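Local coordinates for ABC transporter periplasmic-binding protein YtfQ (Mycobacterium smegmatis, PDB 6HBD) that binds beta-D-galactofuranose in the cleft between its two lobes and probably delivers furanose sugars to an ABC transporter, at residues A[77-82]-A[99-104]; A[81-86]-A[152-157]; A[145-150]-A[205-210]. All coordinates share one frame; numbering follows the deposited sequence.

From the N terminus, residues 77-82 form a strand end that contact 1 pairs with residues 99-104, closing a beta-alpha-beta unit around helix 88-97 in the N-terminal lobe's sheet. Contact 2 starts from the same stretch, sharing Pro81 and Val82, but reaches much further along the chain, to residues 152-157 in the other lobe. Contact 3 opens at residues 145-150, just before contact 2 closes, and ends at residues 205-210, so contacts 2 and 3 cross, whereas contact 1 is complete before contact 3 begins. Contacts 1 and 3 thus each build one lobe's sheet, their centres 36 Å apart, and contact 2 joins the lobes between them.

Contact 1 of 3, residues A[77-82]-A[99-104]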
ATOM      1  N   ILE A  77      18.755   9.819   1.973  1.00 70.81           N
ATOM      2  CA  ILE A  77      17.629   9.906   1.025  1.00 70.20           C
ATOM      3  C   ILE A  77      16.692   8.718   1.263  1.00 72.25           C
ATOM      4  O   ILE A  77      17.137   7.614   1.584  1.00 71.85           O
ATOM      5  CB  ILE A  77      18.087   9.992  -0.469  1.00 73.16           C
ATOM      6  CG1 ILE A  77      18.723  11.370  -0.744  1.00 74.02           C
ATOM      7  CG2 ILE A  77      16.908   9.752  -1.435  1.00 73.01           C
ATOM      8  CD1 ILE A  77      19.550  11.496  -2.035  1.00 81.47           C
ATOM      9  N   ALA A  78      15.394   8.959   1.122  1.00 66.39           N
ATOM     10  CA  ALA A  78      14.390   7.919   1.245  1.00 64.08           C
ATOM     11  C   ALA A  78      13.291   8.218   0.264  1.00 63.19           C
ATOM     12  O   ALA A  78      13.074   9.380  -0.076  1.00 60.68           O
ATOM     13  CB  ALA A  78      13.851   7.872   2.660  1.00 64.72           C
ATOM     14  N   PHE A  79      12.650   7.172  -0.259  1.00 58.59           N
ATOM     15  CA  PHE A  79      11.571   7.333  -1.228  1.00 57.72           C
ATOM     16  C   PHE A  79      10.725   6.080  -1.279  1.00 61.03           C
ATOM     17  O   PHE A  79      11.083   5.065  -0.678  1.00 59.83           O
ATOM     18  CB  PHE A  79      12.134   7.674  -2.629  1.00 59.47           C
ATOM     19  CG  PHE A  79      12.862   6.566  -3.356  1.00 60.94           C
ATOM     20  CD1 PHE A  79      14.140   6.184  -2.974  1.00 63.29           C
ATOM     21  CD2 PHE A  79      12.285   5.933  -4.447  1.00 63.65           C
ATOM     22  CE1 PHE A  79      14.793   5.140  -3.620  1.00 63.93           C
ATOM     23  CE2 PHE A  79      12.942   4.888  -5.095  1.00 66.23           C
ATOM     24  CZ  PHE A  79      14.193   4.503  -4.678  1.00 63.78           C
ATOM     25  N   SER A  80       9.600   6.160  -1.994  1.00 58.04           N
ATOM     26  CA  SER A  80       8.692   5.043  -2.185  1.00 57.71           C
ATOM     27  C   SER A  80       8.736   4.698  -3.677  1.00 65.41           C
ATOM     28  O   SER A  80       8.078   5.375  -4.467  1.00 67.09           O
ATOM     29  CB  SER A  80       7.290   5.418  -1.743  1.00 58.71           C
ATOM     30  OG  SER A  80       6.335   4.533  -2.295  1.00 64.75           O
ATOM     31  N   PRO A  81       9.553   3.698  -4.098  1.00 61.11           N
ATOM     32  CA  PRO A  81       9.639   3.370  -5.534  1.00 59.74           C
ATOM     33  C   PRO A  81       8.284   3.100  -6.195  1.00 60.58           C
ATOM     34  O   PRO A  81       7.718   2.015  -6.028  1.00 59.43           O
ATOM     35  CB  PRO A  81      10.575   2.149  -5.587  1.00 61.52           C
ATOM     36  CG  PRO A  81      11.086   1.948  -4.243  1.00 65.95           C
ATOM     37  CD  PRO A  81      10.398   2.816  -3.271  1.00 61.82           C
ATOM     38  N   VAL A  82       7.753   4.106  -6.921  1.00 56.45           N
ATOM     39  CA  VAL A  82       6.456   3.997  -7.600  1.00 57.40           C
ATOM     40  C   VAL A  82       6.278   2.630  -8.294  1.00 63.35           C
ATOM     41  O   VAL A  82       5.249   1.967  -8.083  1.00 62.32           O
ATOM     42  CB  VAL A  82       6.147   5.189  -8.545  1.00 61.42           C
ATOM     43  CG1 VAL A  82       7.213   5.383  -9.614  1.00 61.62           C
ATOM     44  CG2 VAL A  82       4.772   5.035  -9.186  1.00 61.09           C
ATOM     45  N   ILE A  99      25.451   8.943  -0.144  1.00 70.06           N
ATOM     46  CA  ILE A  99      24.216   9.256   0.581  1.00 68.42           C
ATOM     47  C   ILE A  99      23.455   7.931   0.802  1.00 69.82           C
ATOM     48  O   ILE A  99      23.040   7.330  -0.192  1.00 68.82           O
ATOM     49  CB  ILE A  99      23.358  10.261  -0.225  1.00 71.14           C
ATOM     50  CG1 ILE A  99      24.180  11.535  -0.541  1.00 71.85           C
ATOM     51  CG2 ILE A  99      22.081  10.586   0.544  1.00 72.10           C
ATOM     52  CD1 ILE A  99      23.402  12.776  -1.136  1.00 80.01           C
ATOM     53  N   PRO A 100      23.255   7.433   2.051  1.00 64.24           N
ATOM     54  CA  PRO A 100      22.514   6.165   2.221  1.00 63.11           C
ATOM     55  C   PRO A 100      21.059   6.241   1.732  1.00 66.00           C
ATOM     56  O   PRO A 100      20.490   7.342   1.691  1.00 65.06           O
ATOM     57  CB  PRO A 100      22.580   5.924   3.726  1.00 64.46           C
ATOM     58  CG  PRO A 100      23.717   6.744   4.223  1.00 69.04           C
ATOM     59  CD  PRO A 100      23.694   7.961   3.357  1.00 65.04           C
ATOM     60  N   VAL A 101      20.452   5.078   1.376  1.00 61.00           N
ATOM     61  CA  VAL A 101      19.093   5.044   0.855  1.00 59.71           C
ATOM     62  C   VAL A 101      18.206   4.137   1.699  1.00 64.09           C
ATOM     63  O   VAL A 101      18.638   3.052   2.070  1.00 62.24           O
ATOM     64  CB  VAL A 101      19.099   4.626  -0.636  1.00 63.27           C
ATOM     65  CG1 VAL A 101      17.687   4.559  -1.205  1.00 63.07           C
ATOM     66  CG2 VAL A 101      19.965   5.573  -1.462  1.00 63.19           C
ATOM     67  N   ILE A 102      16.953   4.584   1.991  1.00 63.23           N
ATOM     68  CA  ILE A 102      15.943   3.791   2.717  1.00 63.89           C
ATOM     69  C   ILE A 102      14.705   3.729   1.819  1.00 68.09           C
ATOM     70  O   ILE A 102      14.242   4.760   1.326  1.00 67.11           O
ATOM     71  CB  ILE A 102      15.576   4.318   4.148  1.00 67.10           C
ATOM     72  CG1 ILE A 102      16.826   4.445   5.048  1.00 68.03           C
ATOM     73  CG2 ILE A 102      14.518   3.403   4.801  1.00 66.42           C
ATOM     74  CD1 ILE A 102      16.619   5.252   6.362  1.00 74.61           C
ATOM     75  N   LEU A 103      14.178   2.514   1.614  1.00 64.98           N
ATOM     76  CA  LEU A 103      12.989   2.285   0.792  1.00 64.70           C
ATOM     77  C   LEU A 103      11.806   2.159   1.732  1.00 69.34           C
ATOM     78  O   LEU A 103      11.923   1.454   2.736  1.00 70.51           O
ATOM     79  CB  LEU A 103      13.161   1.013  -0.062  1.00 64.31           C
ATOM     80  CG  LEU A 103      13.792   1.213  -1.461  1.00 67.51           C
ATOM     81  CD1 LEU A 103      15.008   2.152  -1.434  1.00 66.76           C
ATOM     82  CD2 LEU A 103      14.138  -0.125  -2.077  1.00 69.12           C
ATOM     83  N   THR A 104      10.706   2.912   1.471  1.00 64.07           N
ATOM     84  CA  THR A 104       9.515   2.892   2.325  1.00 62.87           C
ATOM     85  C   THR A 104       8.265   2.491   1.505  1.00 66.07           C
ATOM     86  O   THR A 104       8.045   3.006   0.407  1.00 65.75           O
ATOM     87  CB  THR A 104       9.336   4.211   3.144  1.00 64.37           C
ATOM     88  OG1 THR A 104       8.458   5.125   2.493  1.00 67.42           O
ATOM     89  CG2 THR A 104      10.632   4.885   3.484  1.00 58.08           C
TER
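Ile77, Ala78 and Phe79 pair in parallel with Val101, Ile102 and Leu103, the two neighbouring strands of a right-handed beta-alpha-beta unit whose crossover is helix 88-97. The backbone bonds alternate between the strands: Ile77 N donates to Pro100 O (3.0 Å), Ile102 N to Ile77 O, Phe79 N to Ile102 O (3.3 Å, the longest of the set), and Thr104 N to Phe79 O. The strand axes diverge by 18°, a modest twist.

Ile77, Phe79, Val101 and Leu103 project from one face. The Phe79 ring lies alongside the Leu103 side chain, with CE1 3.7 Å from Leu103 CD1, while Val101 CG1 meets the same CE1 at the ring edge, 3.8 Å away. Phe79 CG stands between its backbone N and carbonyl carbon (chi1 71°), which turns the ring toward the side chains of the neighbouring strand. Ahead of strand 101-104, Ile99 CG2 rests 3.7 Å from Ile77 CG1; beyond the end of strand 77-79, the Pro81 ring crosses Leu103 at about a right angle, with CG 3.9 Å from Leu103 CG. On the other face Ala78 and Ile102 sit beside each other.

Helix 59-72 packs on the phenylalanine face through Ile66 and Phe69, and helix 266-277 packs on the alanine face through Leu269 and Leu272. At the C-terminal end, near the bound galactofuranose, Ser80 OG is hydrogen-bonded to the pocket residue Asp105, and Ser80 CB touches Thr104 O at 3.3 Å.

Contact 2 of 3, residues A[81-86]-A[152-157]; sequences PVVRTG and EGTTGA
This is a loop-to-loop contact between the two lobes of the binding protein, where Val83 and Arg84 meet the turn at Thr154-Ala157 beside the sugar cleft. Residues 81-86 follow strand 76-79 in the N-terminal lobe, and residues 152-157 link strand 146-152 to helix 158-171 in the other.

One hydrogen bond joins the two backbones: Arg84 N donates to Gly156 O over 2.9 Å with an N-H...O angle of 164°, the donor tilted out of the carbonyl plane. The acceptor belongs to a type II turn closed by Ala157 N to Thr154 O (3.2 Å), with Gly156 at its third position. Val83 lies over that turn. Its CG1, set beside the backbone N (chi1 -66°), comes within 3.3 Å of Thr155 O and 3.6 Å of Gly156 C, and its CA touches Gly156 O. At the end of the turn Ala157 CB abuts Val82 O at 3.3 Å, while Thr154 CG2 approaches Val83 CG1 more loosely.

The Arg84 side chain runs past the turn, its CG 3.6 Å from Gly156 O, and bends at chi2 (-115°). Its guanidinium group then forms a salt bridge from NH2 to Asp162 OD1 and a hydrogen bond from NE to Asp158 OD1, both on helix 158-171. The same two aspartates hold a zinc ion. Ala157 is the N-cap residue of this helix.

Backbone bond and guanidinium therefore tie one lobe to the start of a helix in the other, an arrangement consistent with the closed, sugar-bound state. The aspartates' negative charge would probably be shared between arginine and zinc, so that charge probably contributes to holding the lobes together here.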
ATOM      1  N   PRO A  81       9.553   3.698  -4.098  1.00 61.11           N
ATOM      2  CA  PRO A  81       9.639   3.370  -5.534  1.00 59.74           C
ATOM      3  C   PRO A  81       8.284   3.100  -6.195  1.00 60.58           C
ATOM      4  O   PRO A  81       7.718   2.015  -6.028  1.00 59.43           O
ATOM      5  CB  PRO A  81      10.575   2.149  -5.587  1.00 61.52           C
ATOM      6  CG  PRO A  81      11.086   1.948  -4.243  1.00 65.95           C
ATOM      7  CD  PRO A  81      10.398   2.816  -3.271  1.00 61.82           C
ATOM      8  N   VAL A  82       7.753   4.106  -6.921  1.00 56.45           N
ATOM      9  CA  VAL A  82       6.456   3.997  -7.600  1.00 57.40           C
ATOM     10  C   VAL A  82       6.278   2.630  -8.294  1.00 63.35           C
ATOM     11  O   VAL A  82       5.249   1.967  -8.083  1.00 62.32           O
ATOM     12  CB  VAL A  82       6.147   5.189  -8.545  1.00 61.42           C
ATOM     13  CG1 VAL A  82       7.213   5.383  -9.614  1.00 61.62           C
ATOM     14  CG2 VAL A  82       4.772   5.035  -9.186  1.00 61.09           C
ATOM     15  N   VAL A  83       7.303   2.206  -9.082  1.00 61.48           N
ATOM     16  CA  VAL A  83       7.364   0.903  -9.767  1.00 61.08           C
ATOM     17  C   VAL A  83       8.713   0.254  -9.459  1.00 62.87           C
ATOM     18  O   VAL A  83       9.676   0.948  -9.110  1.00 63.00           O
ATOM     19  CB  VAL A  83       7.060   0.954 -11.287  1.00 65.02           C
ATOM     20  CG1 VAL A  83       5.610   1.351 -11.550  1.00 64.96           C
ATOM     21  CG2 VAL A  83       8.017   1.881 -12.019  1.00 64.79           C
ATOM     22  N   ARG A  84       8.743  -1.082  -9.484  1.00 57.27           N
ATOM     23  CA  ARG A  84       9.932  -1.845  -9.115  1.00 57.11           C
ATOM     24  C   ARG A  84      11.211  -1.515  -9.910  1.00 63.64           C
ATOM     25  O   ARG A  84      12.306  -1.568  -9.353  1.00 64.60           O
ATOM     26  CB  ARG A  84       9.667  -3.353  -9.253  1.00 54.27           C
ATOM     27  CG  ARG A  84       8.680  -3.937  -8.257  1.00 53.72           C
ATOM     28  CD  ARG A  84       9.322  -4.942  -7.324  1.00 58.10           C
ATOM     29  NE  ARG A  84       8.398  -5.981  -6.868  1.00 68.47           N
ATOM     30  CZ  ARG A  84       7.965  -7.010  -7.602  1.00 84.13           C
ATOM     31  NH1 ARG A  84       8.333  -7.136  -8.874  1.00 76.39           N
ATOM     32  NH2 ARG A  84       7.142  -7.915  -7.069  1.00 63.05           N
ATOM     33  N   THR A  85      11.070  -1.189 -11.200  1.00 60.66           N
ATOM     34  CA  THR A  85      12.163  -1.022 -12.171  1.00 60.13           C
ATOM     35  C   THR A  85      12.516   0.430 -12.632  1.00 64.02           C
ATOM     36  O   THR A  85      11.655   1.309 -12.663  1.00 62.83           O
ATOM     37  CB  THR A  85      11.713  -1.829 -13.382  1.00 65.38           C
ATOM     38  OG1 THR A  85      10.555  -1.162 -13.910  1.00 70.02           O
ATOM     39  CG2 THR A  85      11.357  -3.297 -13.014  1.00 60.32           C
ATOM     40  N   GLY A  86      13.776   0.636 -13.013  1.00 62.56           N
ATOM     41  CA  GLY A  86      14.289   1.894 -13.567  1.00 63.42           C
ATOM     42  C   GLY A  86      15.067   2.802 -12.633  1.00 69.98           C
ATOM     43  O   GLY A  86      15.178   4.001 -12.915  1.00 69.30           O
ATOM     44  N   GLU A 152      -6.760  -3.932  -9.793  1.00 53.86           N
ATOM     45  CA  GLU A 152      -5.317  -3.981  -9.621  1.00 53.69           C
ATOM     46  C   GLU A 152      -4.734  -2.582  -9.402  1.00 57.88           C
ATOM     47  O   GLU A 152      -5.198  -1.618  -9.999  1.00 56.12           O
ATOM     48  CB  GLU A 152      -4.638  -4.635 -10.841  1.00 54.88           C
ATOM     49  CG  GLU A 152      -5.038  -6.075 -11.102  1.00 65.21           C
ATOM     50  CD  GLU A 152      -4.457  -6.637 -12.386  1.00 96.51           C
ATOM     51  OE1 GLU A 152      -4.440  -5.905 -13.403  1.00104.96           O
ATOM     52  OE2 GLU A 152      -4.032  -7.815 -12.382  1.00 87.76           O
ATOM     53  N   GLY A 153      -3.716  -2.484  -8.550  1.00 54.31           N
ATOM     54  CA  GLY A 153      -3.053  -1.215  -8.310  1.00 54.72           C
ATOM     55  C   GLY A 153      -2.170  -0.831  -9.473  1.00 59.87           C
ATOM     56  O   GLY A 153      -2.064  -1.596 -10.438  1.00 58.94           O
ATOM     57  N   THR A 154      -1.488   0.326  -9.359  1.00 58.41           N
ATOM     58  CA  THR A 154      -0.567   0.839 -10.374  1.00 60.26           C
ATOM     59  C   THR A 154       0.277  -0.287 -10.985  1.00 69.41           C
ATOM     60  O   THR A 154       0.896  -1.063 -10.252  1.00 69.83           O
ATOM     61  CB  THR A 154       0.324   1.938  -9.777  1.00 67.77           C
ATOM     62  OG1 THR A 154      -0.487   3.088  -9.537  1.00 74.25           O
ATOM     63  CG2 THR A 154       1.504   2.318 -10.683  1.00 63.62           C
ATOM     64  N   THR A 155       0.272  -0.375 -12.332  1.00 67.47           N
ATOM     65  CA  THR A 155       1.029  -1.362 -13.103  1.00 66.95           C
ATOM     66  C   THR A 155       2.523  -1.204 -12.799  1.00 69.38           C
ATOM     67  O   THR A 155       3.087  -0.145 -13.097  1.00 69.25           O
ATOM     68  CB  THR A 155       0.716  -1.161 -14.609  1.00 74.99           C
ATOM     69  OG1 THR A 155      -0.602  -1.659 -14.871  1.00 73.67           O
ATOM     70  CG2 THR A 155       1.739  -1.833 -15.534  1.00 73.08           C
ATOM     71  N   GLY A 156       3.128  -2.229 -12.190  1.00 64.37           N
ATOM     72  CA  GLY A 156       4.556  -2.217 -11.871  1.00 64.18           C
ATOM     73  C   GLY A 156       4.924  -1.966 -10.425  1.00 67.39           C
ATOM     74  O   GLY A 156       6.082  -2.163 -10.045  1.00 67.14           O
ATOM     75  N   ALA A 157       3.951  -1.516  -9.609  1.00 63.03           N
ATOM     76  CA  ALA A 157       4.153  -1.250  -8.184  1.00 60.79           C
ATOM     77  C   ALA A 157       4.230  -2.588  -7.410  1.00 60.23           C
ATOM     78  O   ALA A 157       3.428  -3.514  -7.654  1.00 58.45           O
ATOM     79  CB  ALA A 157       3.023  -0.382  -7.640  1.00 61.18           C
TER

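Contact 3 of 3, residues A[145-150]-A[205-210]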
ATOM      1  N   PRO A 145     -20.394 -21.767  -9.158  1.00 85.55           N
ATOM      2  CA  PRO A 145     -19.219 -20.888  -9.217  1.00 85.30           C
ATOM      3  C   PRO A 145     -19.491 -19.507  -8.604  1.00 87.05           C
ATOM      4  O   PRO A 145     -20.648 -19.055  -8.556  1.00 85.77           O
ATOM      5  CB  PRO A 145     -18.880 -20.832 -10.716  1.00 86.99           C
ATOM      6  CG  PRO A 145     -20.142 -21.110 -11.406  1.00 91.07           C
ATOM      7  CD  PRO A 145     -20.987 -21.967 -10.494  1.00 86.78           C
ATOM      8  N   VAL A 146     -18.403 -18.871  -8.096  1.00 81.10           N
ATOM      9  CA  VAL A 146     -18.396 -17.563  -7.439  1.00 79.06           C
ATOM     10  C   VAL A 146     -17.453 -16.673  -8.259  1.00 78.81           C
ATOM     11  O   VAL A 146     -16.267 -16.987  -8.434  1.00 78.26           O
ATOM     12  CB  VAL A 146     -17.956 -17.711  -5.958  1.00 82.79           C
ATOM     13  CG1 VAL A 146     -18.033 -16.381  -5.213  1.00 82.83           C
ATOM     14  CG2 VAL A 146     -18.800 -18.764  -5.247  1.00 82.34           C
ATOM     15  N   ASN A 147     -18.003 -15.587  -8.777  1.00 72.87           N
ATOM     16  CA  ASN A 147     -17.310 -14.698  -9.690  1.00 72.03           C
ATOM     17  C   ASN A 147     -16.584 -13.596  -8.991  1.00 72.28           C
ATOM     18  O   ASN A 147     -17.223 -12.739  -8.385  1.00 73.32           O
ATOM     19  CB  ASN A 147     -18.295 -14.124 -10.715  1.00 74.78           C
ATOM     20  CG  ASN A 147     -18.630 -15.090 -11.823  1.00100.60           C
ATOM     21  OD1 ASN A 147     -18.528 -14.744 -13.000  1.00 99.23           O
ATOM     22  ND2 ASN A 147     -19.072 -16.309 -11.503  1.00 91.01           N
ATOM     23  N   ILE A 148     -15.251 -13.583  -9.115  1.00 64.43           N
ATOM     24  CA  ILE A 148     -14.410 -12.578  -8.484  1.00 62.14           C
ATOM     25  C   ILE A 148     -13.941 -11.608  -9.546  1.00 64.55           C
ATOM     26  O   ILE A 148     -13.519 -12.000 -10.618  1.00 62.91           O
ATOM     27  CB  ILE A 148     -13.218 -13.198  -7.659  1.00 63.81           C
ATOM     28  CG1 ILE A 148     -13.731 -14.047  -6.470  1.00 62.51           C
ATOM     29  CG2 ILE A 148     -12.285 -12.108  -7.134  1.00 64.10           C
ATOM     30  CD1 ILE A 148     -12.954 -15.123  -6.179  1.00 58.60           C
ATOM     31  N   VAL A 149     -13.980 -10.341  -9.208  1.00 62.08           N
ATOM     32  CA  VAL A 149     -13.510  -9.234 -10.027  1.00 61.44           C
ATOM     33  C   VAL A 149     -12.319  -8.684  -9.233  1.00 62.94           C
ATOM     34  O   VAL A 149     -12.312  -8.852  -8.017  1.00 61.92           O
ATOM     35  CB  VAL A 149     -14.664  -8.233 -10.146  1.00 65.13           C
ATOM     36  CG1 VAL A 149     -14.294  -7.064 -11.028  1.00 64.28           C
ATOM     37  CG2 VAL A 149     -15.898  -8.934 -10.675  1.00 65.45           C
ATOM     38  N   GLN A 150     -11.304  -8.098  -9.892  1.00 58.25           N
ATOM     39  CA  GLN A 150     -10.091  -7.636  -9.206  1.00 57.68           C
ATOM     40  C   GLN A 150      -9.622  -6.269  -9.695  1.00 60.36           C
ATOM     41  O   GLN A 150      -9.299  -6.107 -10.876  1.00 59.25           O
ATOM     42  CB  GLN A 150      -8.961  -8.691  -9.352  1.00 59.22           C
ATOM     43  CG  GLN A 150      -7.585  -8.285  -8.730  1.00 61.06           C
ATOM     44  CD  GLN A 150      -6.568  -9.398  -8.422  1.00 75.88           C
ATOM     45  OE1 GLN A 150      -5.367  -9.144  -8.427  1.00 75.67           O
ATOM     46  NE2 GLN A 150      -6.961 -10.625  -8.059  1.00 63.91           N
ATOM     47  N   GLN A 205     -22.702 -11.812 -13.936  1.00 79.51           N
ATOM     48  CA  GLN A 205     -22.673 -12.354 -12.579  1.00 77.38           C
ATOM     49  C   GLN A 205     -21.360 -11.953 -11.893  1.00 76.01           C
ATOM     50  O   GLN A 205     -20.311 -12.446 -12.288  1.00 75.39           O
ATOM     51  CB  GLN A 205     -22.804 -13.894 -12.618  1.00 78.53           C
ATOM     52  CG  GLN A 205     -22.924 -14.577 -11.240  1.00 87.52           C
ATOM     53  CD  GLN A 205     -22.408 -16.005 -11.231  1.00106.29           C
ATOM     54  OE1 GLN A 205     -22.297 -16.669 -12.271  1.00103.57           O
ATOM     55  NE2 GLN A 205     -22.084 -16.525 -10.050  1.00 96.91           N
ATOM     56  N   ILE A 206     -21.432 -11.049 -10.890  1.00 68.56           N
ATOM     57  CA  ILE A 206     -20.306 -10.583 -10.070  1.00 66.28           C
ATOM     58  C   ILE A 206     -20.664 -10.880  -8.589  1.00 67.59           C
ATOM     59  O   ILE A 206     -21.555 -10.233  -8.027  1.00 64.78           O
ATOM     60  CB  ILE A 206     -20.004  -9.073 -10.306  1.00 68.17           C
ATOM     61  CG1 ILE A 206     -19.490  -8.819 -11.738  1.00 67.24           C
ATOM     62  CG2 ILE A 206     -19.000  -8.575  -9.260  1.00 69.03           C
ATOM     63  CD1 ILE A 206     -19.333  -7.343 -12.136  1.00 68.97           C
ATOM     64  N   ASP A 207     -19.976 -11.852  -7.963  1.00 64.43           N
ATOM     65  CA  ASP A 207     -20.250 -12.208  -6.560  1.00 64.10           C
ATOM     66  C   ASP A 207     -19.484 -11.338  -5.574  1.00 65.82           C
ATOM     67  O   ASP A 207     -20.031 -10.934  -4.538  1.00 66.02           O
ATOM     68  CB  ASP A 207     -19.907 -13.678  -6.283  1.00 66.10           C
ATOM     69  CG  ASP A 207     -20.927 -14.634  -6.843  1.00 78.13           C
ATOM     70  OD1 ASP A 207     -20.879 -14.894  -8.063  1.00 79.86           O
ATOM     71  OD2 ASP A 207     -21.774 -15.133  -6.055  1.00 81.92           O
ATOM     72  N   VAL A 208     -18.206 -11.088  -5.888  1.00 58.92           N
ATOM     73  CA  VAL A 208     -17.281 -10.373  -5.024  1.00 55.92           C
ATOM     74  C   VAL A 208     -16.236  -9.609  -5.855  1.00 56.28           C
ATOM     75  O   VAL A 208     -15.878 -10.038  -6.945  1.00 55.38           O
ATOM     76  CB  VAL A 208     -16.652 -11.402  -4.031  1.00 59.28           C
ATOM     77  CG1 VAL A 208     -16.464 -12.770  -4.679  1.00 59.05           C
ATOM     78  CG2 VAL A 208     -15.336 -10.908  -3.398  1.00 59.13           C
ATOM     79  N   VAL A 209     -15.765  -8.471  -5.325  1.00 51.53           N
ATOM     80  CA  VAL A 209     -14.710  -7.652  -5.917  1.00 50.64           C
ATOM     81  C   VAL A 209     -13.562  -7.597  -4.886  1.00 55.67           C
ATOM     82  O   VAL A 209     -13.804  -7.492  -3.688  1.00 56.06           O
ATOM     83  CB  VAL A 209     -15.181  -6.247  -6.427  1.00 53.69           C
ATOM     84  CG1 VAL A 209     -16.551  -5.879  -5.899  1.00 53.52           C
ATOM     85  CG2 VAL A 209     -14.163  -5.122  -6.188  1.00 53.07           C
ATOM     86  N   PHE A 210     -12.326  -7.730  -5.361  1.00 50.58           N
ATOM     87  CA  PHE A 210     -11.150  -7.667  -4.534  1.00 49.88           C
ATOM     88  C   PHE A 210     -10.395  -6.449  -4.982  1.00 54.43           C
ATOM     89  O   PHE A 210      -9.763  -6.461  -6.050  1.00 53.22           O
ATOM     90  CB  PHE A 210     -10.284  -8.931  -4.649  1.00 51.72           C
ATOM     91  CG  PHE A 210      -8.872  -8.766  -4.120  1.00 53.42           C
ATOM     92  CD1 PHE A 210      -8.643  -8.363  -2.811  1.00 56.60           C
ATOM     93  CD2 PHE A 210      -7.777  -8.930  -4.956  1.00 55.65           C
ATOM     94  CE1 PHE A 210      -7.345  -8.165  -2.342  1.00 56.62           C
ATOM     95  CE2 PHE A 210      -6.482  -8.720  -4.487  1.00 57.85           C
ATOM     96  CZ  PHE A 210      -6.277  -8.342  -3.184  1.00 55.69           C
TER
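Strands 146-150 and 208-210 run parallel with their axes 30° apart, joined by Val208 N to Asn147 O, Val149 N to Val208 O and Phe210 N to Val149 O (2.9 Å), as neighbours in the C-terminal lobe's sheet.

Just before the second strand, the Asp207 side chain points at the first strand. Its backbone N also donates to Asn147 O (2.9 Å), so that carbonyl takes two bonds, and its OD1 receives Asn147 N almost straight (3.0 Å, 178°), from above the carboxylate plane. Gln205 NE2 reaches the syn lone pair of the same OD1 at 2.8 Å and also donates to Pro145 O (3.3 Å). The Asn147 and Gln205 side chains cross at about a right angle, without a hydrogen bond between their amides.

Val149 CG2 touches Ile206 CG2 at 3.4 Å, and Ile148 CG1 lies beside Val208 CG1. Gln150 and Phe210 point the same way, CG anti to the backbone N in both, with the amide set perpendicular to the ring and its NE2 3.6 Å from Phe210 CD2 at the ring edge. Phe167 of helix 158-171 stacks on that ring.

Two N-H groups thus converge on one carboxylate oxygen where the strands begin, which would help stabilise its negative charge and fix the Asp207 side chain, while valine and isoleucine contacts and the Gln150-Phe210 pair follow further along the strands.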